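Local coordinates for protein yahD a copper inducible hydrolase (Lactococcus lactis subsp. lactis, PDB 3OG9) that is a copper-inducible alpha/beta hydrolase that binds D-malate in its pocket and probably acts as a hydrolase of unestablished substrate, at residues T5-K10 / A94-L99; P18-H23 / L46-R51; M104-Y109 / D128-F133. All blocks are in the same frame, centred on the assembly; numbering follows the deposited sequence.

How the contacts relate
All three contacts reach one mixed sheet, and they follow it from its edge toward its middle. In contact 1 an outermost strand, 7-10, meets the end of helix 76-97; in contact 2 strands 19-22 and 45-48 pair, and in contact 3 strands 105-109 and 129-133. Contacts 1 and 2, centres 9 Å apart, join where V8 N meets S47 O at 2.8 Å; contacts 2 and 3, centres 10 Å apart, join where L20 N meets I105 O at 2.9 Å. Contact 1 lies away from the malate site. The other two run toward it: the side chain of H23 is about 9 Å from the bound D-malate and that of Y109 about 7 Å.

Contact 1. Residues T5-K10 / A94-L99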
# COMPACT_ATOMS: atom_id res chain seq x y z
N THR A 5 -1.51 5.41 -18.88
CA THR A 5 -1.16 5.32 -17.47
C THR A 5 -0.31 6.49 -17.01
O THR A 5 0.73 6.80 -17.58
CB THR A 5 -0.43 4.01 -17.16
OG1 THR A 5 -1.16 2.93 -17.75
CG2 THR A 5 -0.30 3.80 -15.61
N ASP A 6 -0.78 7.12 -15.95
CA ASP A 6 -0.02 8.15 -15.27
C ASP A 6 0.90 7.51 -14.24
O ASP A 6 0.42 6.90 -13.28
CB ASP A 6 -1.01 9.10 -14.60
CG ASP A 6 -1.87 9.81 -15.63
OD1 ASP A 6 -1.26 10.48 -16.47
OD2 ASP A 6 -3.13 9.66 -15.61
N TYR A 7 2.20 7.62 -14.47
CA TYR A 7 3.19 7.00 -13.55
C TYR A 7 4.52 7.74 -13.56
O TYR A 7 4.82 8.47 -14.50
CB TYR A 7 3.35 5.50 -13.83
CG TYR A 7 4.28 5.13 -14.97
CD1 TYR A 7 5.62 4.82 -14.72
CD2 TYR A 7 3.83 5.12 -16.30
CE1 TYR A 7 6.50 4.49 -15.78
CE2 TYR A 7 4.69 4.81 -17.35
CZ TYR A 7 6.01 4.48 -17.09
OH TYR A 7 6.84 4.15 -18.14
N VAL A 8 5.30 7.60 -12.48
CA VAL A 8 6.71 8.04 -12.43
C VAL A 8 7.61 6.82 -12.31
O VAL A 8 7.32 5.91 -11.50
CB VAL A 8 6.96 8.93 -11.17
CG1 VAL A 8 8.47 9.23 -10.96
CG2 VAL A 8 6.20 10.18 -11.26
N PHE A 9 8.70 6.79 -13.07
CA PHE A 9 9.78 5.85 -12.80
C PHE A 9 11.09 6.62 -12.55
O PHE A 9 11.41 7.54 -13.29
CB PHE A 9 9.94 4.82 -13.92
CG PHE A 9 11.18 3.97 -13.76
CD1 PHE A 9 11.24 3.00 -12.76
CD2 PHE A 9 12.29 4.19 -14.53
CE1 PHE A 9 12.38 2.24 -12.57
CE2 PHE A 9 13.43 3.43 -14.35
CZ PHE A 9 13.47 2.47 -13.36
N LYS A 10 11.80 6.29 -11.48
CA LYS A 10 13.10 6.91 -11.20
C LYS A 10 14.09 5.80 -10.95
O LYS A 10 13.94 5.03 -9.99
CB LYS A 10 13.05 7.80 -9.97
CG LYS A 10 12.44 9.16 -10.15
CD LYS A 10 12.24 9.74 -8.74
CE LYS A 10 12.44 11.23 -8.69
NZ LYS A 10 13.70 11.67 -8.01
N ALA A 94 7.14 -3.26 -14.90
CA ALA A 94 8.37 -3.94 -14.39
C ALA A 94 9.15 -4.53 -15.56
O ALA A 94 10.38 -4.47 -15.62
CB ALA A 94 8.02 -5.00 -13.38
N GLU A 95 8.41 -5.09 -16.51
CA GLU A 95 8.91 -5.50 -17.80
C GLU A 95 9.66 -4.37 -18.53
O GLU A 95 10.86 -4.50 -18.85
CB GLU A 95 7.72 -5.93 -18.64
CG GLU A 95 7.66 -7.37 -18.84
CD GLU A 95 8.78 -7.78 -19.77
OE1 GLU A 95 9.73 -8.47 -19.31
OE2 GLU A 95 8.71 -7.35 -20.96
N LYS A 96 8.96 -3.27 -18.77
CA LYS A 96 9.51 -2.08 -19.44
C LYS A 96 10.76 -1.53 -18.75
O LYS A 96 11.68 -1.06 -19.43
CB LYS A 96 8.42 -1.00 -19.55
CG LYS A 96 8.81 0.35 -20.21
CD LYS A 96 7.54 1.22 -20.40
CE LYS A 96 7.82 2.69 -20.74
NZ LYS A 96 6.55 3.51 -20.67
N HIS A 97 10.79 -1.55 -17.42
CA HIS A 97 11.90 -0.92 -16.70
C HIS A 97 12.88 -1.92 -16.06
O HIS A 97 13.72 -1.54 -15.25
CB HIS A 97 11.39 0.15 -15.70
CG HIS A 97 10.65 1.27 -16.37
ND1 HIS A 97 11.25 2.12 -17.28
CD2 HIS A 97 9.35 1.65 -16.29
CE1 HIS A 97 10.35 2.98 -17.73
NE2 HIS A 97 9.19 2.71 -17.16
N ASP A 98 12.77 -3.19 -16.44
CA ASP A 98 13.64 -4.25 -15.90
C ASP A 98 13.66 -4.37 -14.39
O ASP A 98 14.73 -4.47 -13.79
CB ASP A 98 15.08 -4.08 -16.38
CG ASP A 98 15.31 -4.78 -17.66
OD1 ASP A 98 15.44 -6.04 -17.61
OD2 ASP A 98 15.33 -4.09 -18.71
N LEU A 99 12.47 -4.35 -13.79
CA LEU A 99 12.34 -4.49 -12.35
C LEU A 99 11.84 -5.90 -12.06
O LEU A 99 11.14 -6.49 -12.88
CB LEU A 99 11.36 -3.44 -11.81
CG LEU A 99 11.52 -2.00 -12.33
CD1 LEU A 99 10.46 -1.02 -11.74
CD2 LEU A 99 12.93 -1.48 -12.04
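F9 and H97 lie face against face as an offset stack, their ring centroids 4.2 Å apart and their planes only 9° from parallel. The two side chains slide past each other in opposite directions, so each CB lies over the other's ring: H97 CB is 3.9 Å from the centroid of the F9 ring, and F9 CB covers the imidazole in the same CH-pi manner. With CG anti to the backbone N (chi1 172°), F9 carries its phenyl ring out from the strand and over one face of the imidazole. The opposite face of H97 is covered by the CG of its own neighbour K96, which leaves the imidazole sandwiched between an aromatic ring and an aliphatic chain. L99 adds an apolar touch farther along F9, its CD2 lying 3.8 Å from F9 CE1.

Y7 meets the same histidine in another way. Its ring stands rim to rim with the imidazole, the planes at 54°, and neither covers the other's face. The link is Y7 OH to H97 NE2, a hydrogen bond of 2.9 Å made at the imidazole edge. K96 NZ donates a second hydrogen bond, of 2.6 Å, to Y7 OH, arriving at the edge of the Y7 ring, in its plane, on an extended chain. Two bonds thus grip one hydroxyl and restrict the swing of the tyrosine, while the nearby ammonium would probably make the phenol somewhat more acidic.

The helix closes here in a Schellman motif, with D98 at positive phi. This surface cluster joins the end of helix 76-97 to edge strand 7-10, which pairs antiparallel with strand 45-48; Y7 also packs on L46 and I48 of that strand and on L93 of the helix.

Contact 2. Residues P18-H23 / L46-R51; sequences PLLLLH and LSIRGR
Strands 19-22 and 45-48 are the parallel pair of a beta-alpha-beta unit whose crossover is helix 33-39, and the contact carries on past their ends to a histidine. L46 N donates to L19 O at 2.8 Å in a nearly straight bond (172°), and L46 O in turn accepts L21 N at 2.8 Å. Farther on the strands draw apart, and I48 N reaches L21 O only through a weak bond. A water bridges the two strands there: it donates to L21 O at 2.9 Å and to S47 OG at 2.7 Å, with a longer, weak bond to I48 O. S47 OG is also hydrogen-bonded to E29 O.

On the sheet face that carries L20 and L46, L20 CD1 crosses to I48 CD1 at 3.9 Å, beneath helix 76-97. On the other, L21 CB rests against S47 OG, and L21 packs on helix 33-39.

Beyond the strands the H23 side chain makes the link. Its CG lies between the backbone N and the carbonyl carbon (chi1 62°), which turns the imidazole toward 49-50. There G50 N donates to H23 NE2 at 3.0 Å, almost linearly (178°) though somewhat tilted from the ring plane, while R49 CA lies at the ring edge. Y60 stacks on the H23 ring and also bonds H23 N and I48 O through its hydroxyl.

Such loops at the C-terminal ends of parallel strands typically border the active site of the alpha/beta-hydrolase fold; here the H23 side chain is about 5 Å from that of the malate-binding N111.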
# COMPACT_ATOMS: atom_id res chain seq x y z
N PRO A 18 13.07 -2.78 -5.98
CA PRO A 18 12.25 -1.67 -6.45
C PRO A 18 11.17 -1.33 -5.43
O PRO A 18 10.71 -2.21 -4.68
CB PRO A 18 11.65 -2.22 -7.74
CG PRO A 18 11.51 -3.70 -7.47
CD PRO A 18 12.73 -4.05 -6.65
N LEU A 19 10.78 -0.07 -5.41
CA LEU A 19 9.67 0.39 -4.57
C LEU A 19 8.48 0.66 -5.44
O LEU A 19 8.62 1.32 -6.48
CB LEU A 19 10.07 1.70 -3.85
CG LEU A 19 11.46 1.70 -3.21
CD1 LEU A 19 11.72 3.08 -2.67
CD2 LEU A 19 11.61 0.61 -2.11
N LEU A 20 7.30 0.16 -5.06
CA LEU A 20 6.04 0.55 -5.74
C LEU A 20 5.29 1.53 -4.83
O LEU A 20 4.92 1.16 -3.72
CB LEU A 20 5.13 -0.67 -5.99
CG LEU A 20 3.75 -0.35 -6.62
CD1 LEU A 20 3.96 0.13 -8.06
CD2 LEU A 20 2.73 -1.54 -6.58
N LEU A 21 5.06 2.76 -5.27
CA LEU A 21 4.40 3.75 -4.43
C LEU A 21 2.95 3.91 -4.80
O LEU A 21 2.62 4.01 -5.99
CB LEU A 21 5.10 5.14 -4.55
CG LEU A 21 6.61 5.15 -4.47
CD1 LEU A 21 7.08 6.60 -4.47
CD2 LEU A 21 7.19 4.32 -3.26
N LEU A 22 2.10 3.96 -3.78
CA LEU A 22 0.67 4.10 -3.99
C LEU A 22 0.18 5.21 -3.09
O LEU A 22 0.40 5.19 -1.88
CB LEU A 22 -0.03 2.76 -3.70
CG LEU A 22 0.47 1.59 -4.56
CD1 LEU A 22 -0.04 0.29 -4.02
CD2 LEU A 22 0.02 1.78 -6.03
N HIS A 23 -0.45 6.20 -3.72
CA HIS A 23 -0.88 7.46 -3.06
C HIS A 23 -2.19 7.36 -2.26
O HIS A 23 -2.94 6.38 -2.40
CB HIS A 23 -0.99 8.59 -4.12
CG HIS A 23 -2.02 8.33 -5.19
ND1 HIS A 23 -3.37 8.44 -4.97
CD2 HIS A 23 -1.88 7.95 -6.48
CE1 HIS A 23 -4.03 8.14 -6.08
NE2 HIS A 23 -3.15 7.85 -7.01
N LEU A 46 8.94 3.01 -8.68
CA LEU A 46 7.83 2.98 -9.60
C LEU A 46 6.59 3.49 -8.86
O LEU A 46 6.21 2.94 -7.83
CB LEU A 46 7.58 1.54 -10.07
CG LEU A 46 6.52 1.45 -11.20
CD1 LEU A 46 6.95 2.24 -12.44
CD2 LEU A 46 6.32 -0.02 -11.53
N SER A 47 5.95 4.53 -9.39
CA SER A 47 4.79 5.13 -8.70
C SER A 47 3.66 5.27 -9.69
O SER A 47 3.81 5.97 -10.67
CB SER A 47 5.19 6.51 -8.15
OG SER A 47 4.13 7.08 -7.37
N ILE A 48 2.53 4.61 -9.43
CA ILE A 48 1.43 4.55 -10.40
C ILE A 48 0.15 5.23 -9.83
O ILE A 48 -0.28 4.89 -8.72
CB ILE A 48 1.09 3.06 -10.76
CG1 ILE A 48 2.29 2.35 -11.43
CG2 ILE A 48 -0.17 2.96 -11.67
CD1 ILE A 48 2.15 0.82 -11.44
N ARG A 49 -0.43 6.16 -10.60
CA ARG A 49 -1.65 6.87 -10.19
C ARG A 49 -2.87 5.96 -10.29
O ARG A 49 -2.99 5.18 -11.22
CB ARG A 49 -1.89 8.12 -11.06
CG ARG A 49 -2.95 9.10 -10.47
CD ARG A 49 -3.45 10.06 -11.54
NE ARG A 49 -2.39 10.95 -11.99
CZ ARG A 49 -2.55 11.94 -12.86
NH1 ARG A 49 -3.74 12.20 -13.39
NH2 ARG A 49 -1.51 12.69 -13.20
N GLY A 50 -3.78 6.07 -9.34
CA GLY A 50 -5.06 5.38 -9.40
C GLY A 50 -5.86 5.89 -10.60
O GLY A 50 -5.70 7.04 -11.04
N ARG A 51 -6.73 5.04 -11.13
CA ARG A 51 -7.49 5.36 -12.35
C ARG A 51 -8.83 6.06 -12.07
O ARG A 51 -9.45 6.57 -13.00
CB ARG A 51 -7.77 4.08 -13.11
CG ARG A 51 -6.56 3.50 -13.79
CD ARG A 51 -7.00 2.62 -14.97
NE ARG A 51 -7.91 1.55 -14.57
CZ ARG A 51 -8.39 0.66 -15.43
NH1 ARG A 51 -8.01 0.73 -16.70
NH2 ARG A 51 -9.23 -0.28 -15.05
O HOH W 1 1.57 6.71 -6.45

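Contact 3. Residues M104-Y109 / D128-F133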
# COMPACT_ATOMS: atom_id res chain seq x y z
N MET A 104 9.93 -6.50 -5.01
CA MET A 104 9.24 -5.24 -4.81
C MET A 104 8.80 -4.97 -3.36
O MET A 104 8.27 -5.85 -2.65
CB MET A 104 8.06 -5.17 -5.78
CG MET A 104 7.63 -3.80 -6.16
SD MET A 104 6.66 -3.88 -7.72
CE MET A 104 7.85 -3.52 -9.01
N ILE A 105 9.02 -3.73 -2.94
CA ILE A 105 8.60 -3.24 -1.64
C ILE A 105 7.50 -2.23 -1.92
O ILE A 105 7.76 -1.21 -2.53
CB ILE A 105 9.73 -2.57 -0.89
CG1 ILE A 105 10.89 -3.54 -0.63
CG2 ILE A 105 9.24 -1.97 0.47
CD1 ILE A 105 12.19 -2.76 -0.26
N ALA A 106 6.28 -2.55 -1.52
CA ALA A 106 5.16 -1.60 -1.67
C ALA A 106 5.18 -0.65 -0.52
O ALA A 106 5.33 -1.07 0.65
CB ALA A 106 3.80 -2.32 -1.72
N ILE A 107 5.05 0.64 -0.86
CA ILE A 107 4.95 1.73 0.12
C ILE A 107 3.69 2.49 -0.23
O ILE A 107 3.60 3.08 -1.31
CB ILE A 107 6.19 2.67 0.08
CG1 ILE A 107 7.50 1.89 0.32
CG2 ILE A 107 6.02 3.78 1.16
CD1 ILE A 107 8.78 2.72 0.15
N GLY A 108 2.70 2.45 0.65
CA GLY A 108 1.42 3.09 0.36
C GLY A 108 0.99 3.93 1.54
O GLY A 108 1.40 3.70 2.70
N TYR A 109 0.12 4.88 1.26
CA TYR A 109 -0.45 5.71 2.31
C TYR A 109 -1.97 5.70 2.12
O TYR A 109 -2.44 5.99 1.02
CB TYR A 109 0.12 7.12 2.19
CG TYR A 109 -0.53 8.17 3.07
CD1 TYR A 109 -1.04 7.85 4.33
CD2 TYR A 109 -0.64 9.49 2.62
CE1 TYR A 109 -1.64 8.83 5.14
CE2 TYR A 109 -1.22 10.48 3.42
CZ TYR A 109 -1.73 10.13 4.66
OH TYR A 109 -2.31 11.11 5.44
N ASP A 128 7.71 -8.49 -1.96
CA ASP A 128 8.64 -9.00 -0.95
C ASP A 128 8.28 -8.46 0.45
O ASP A 128 8.30 -9.22 1.44
CB ASP A 128 10.07 -8.63 -1.32
CG ASP A 128 11.07 -9.20 -0.32
OD1 ASP A 128 11.04 -10.43 -0.11
OD2 ASP A 128 11.84 -8.41 0.28
N LYS A 129 7.98 -7.16 0.51
CA LYS A 129 7.61 -6.48 1.77
C LYS A 129 6.55 -5.42 1.49
O LYS A 129 6.40 -4.99 0.33
CB LYS A 129 8.79 -5.72 2.35
CG LYS A 129 9.92 -6.56 2.76
CD LYS A 129 11.01 -5.74 3.35
CE LYS A 129 12.06 -6.66 3.86
NZ LYS A 129 12.72 -7.45 2.77
N ILE A 130 5.83 -5.01 2.54
CA ILE A 130 4.88 -3.89 2.45
C ILE A 130 5.09 -2.93 3.61
O ILE A 130 5.27 -3.35 4.75
CB ILE A 130 3.41 -4.41 2.48
CG1 ILE A 130 3.11 -5.23 1.22
CG2 ILE A 130 2.39 -3.22 2.58
CD1 ILE A 130 1.63 -5.57 1.06
N ILE A 131 5.09 -1.64 3.31
CA ILE A 131 5.06 -0.59 4.30
C ILE A 131 3.74 0.11 4.04
O ILE A 131 3.56 0.75 2.99
CB ILE A 131 6.27 0.38 4.10
CG1 ILE A 131 7.56 -0.38 4.41
CG2 ILE A 131 6.15 1.64 5.02
CD1 ILE A 131 8.86 0.34 4.12
N ALA A 132 2.81 -0.02 5.00
CA ALA A 132 1.45 0.55 4.83
C ALA A 132 1.21 1.61 5.88
O ALA A 132 1.08 1.28 7.05
CB ALA A 132 0.39 -0.54 4.99
N PHE A 133 1.17 2.88 5.49
CA PHE A 133 0.84 3.96 6.43
C PHE A 133 -0.64 4.20 6.50
O PHE A 133 -1.28 4.52 5.49
CB PHE A 133 1.56 5.25 6.07
CG PHE A 133 3.08 5.13 6.03
CD1 PHE A 133 3.82 4.95 7.20
CD2 PHE A 133 3.77 5.24 4.81
CE1 PHE A 133 5.24 4.84 7.15
CE2 PHE A 133 5.19 5.14 4.76
CZ PHE A 133 5.91 4.95 5.92
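I107, I131 and F133 form the apolar centre, on the sheet face they share with I105. I107 CG2 meets F133 CE2 at 3.9 Å, the two side chains lying side by side and pointing the same way. I105 CG2 approaches I131 CD1 at 4.3 Å, extending the row. On the other face A106 CB touches I130 CG1 at 4.2 Å, and G108 pairs with A132.

Between these faces runs a regular parallel ladder, the strand directions differing by only 8°. A106 O accepts I131 N at 2.7 Å in a nearly straight bond, I131 O accepts G108 N, and G108 O accepts F133 N at 2.9 Å.

The polar edges lie at the two ends. At one, M104 O takes D128 N at 2.8 Å and K129 N more weakly, while K129 NZ curls back to a salt bridge with D128 OD2, also 2.8 Å. At the other, Y109 crosses F133 at about a right angle; its CG, anti to the backbone N (chi1 170°), places the ring with F133 O at its edge, in its plane. Y109 OH bonds H191 O and L193 N.

Strand 105-109 leads through G108 to malate-binding S110, consistent with the nucleophile elbow of alpha/beta hydrolases. The pair belongs to a mid-sheet beta-alpha-beta unit, strand 19-22 beside 105-109 and strand 151-156 beside 129-133, with helix 195-208 over I131 and F133 and crossover helix 111-121 over I130 and A132.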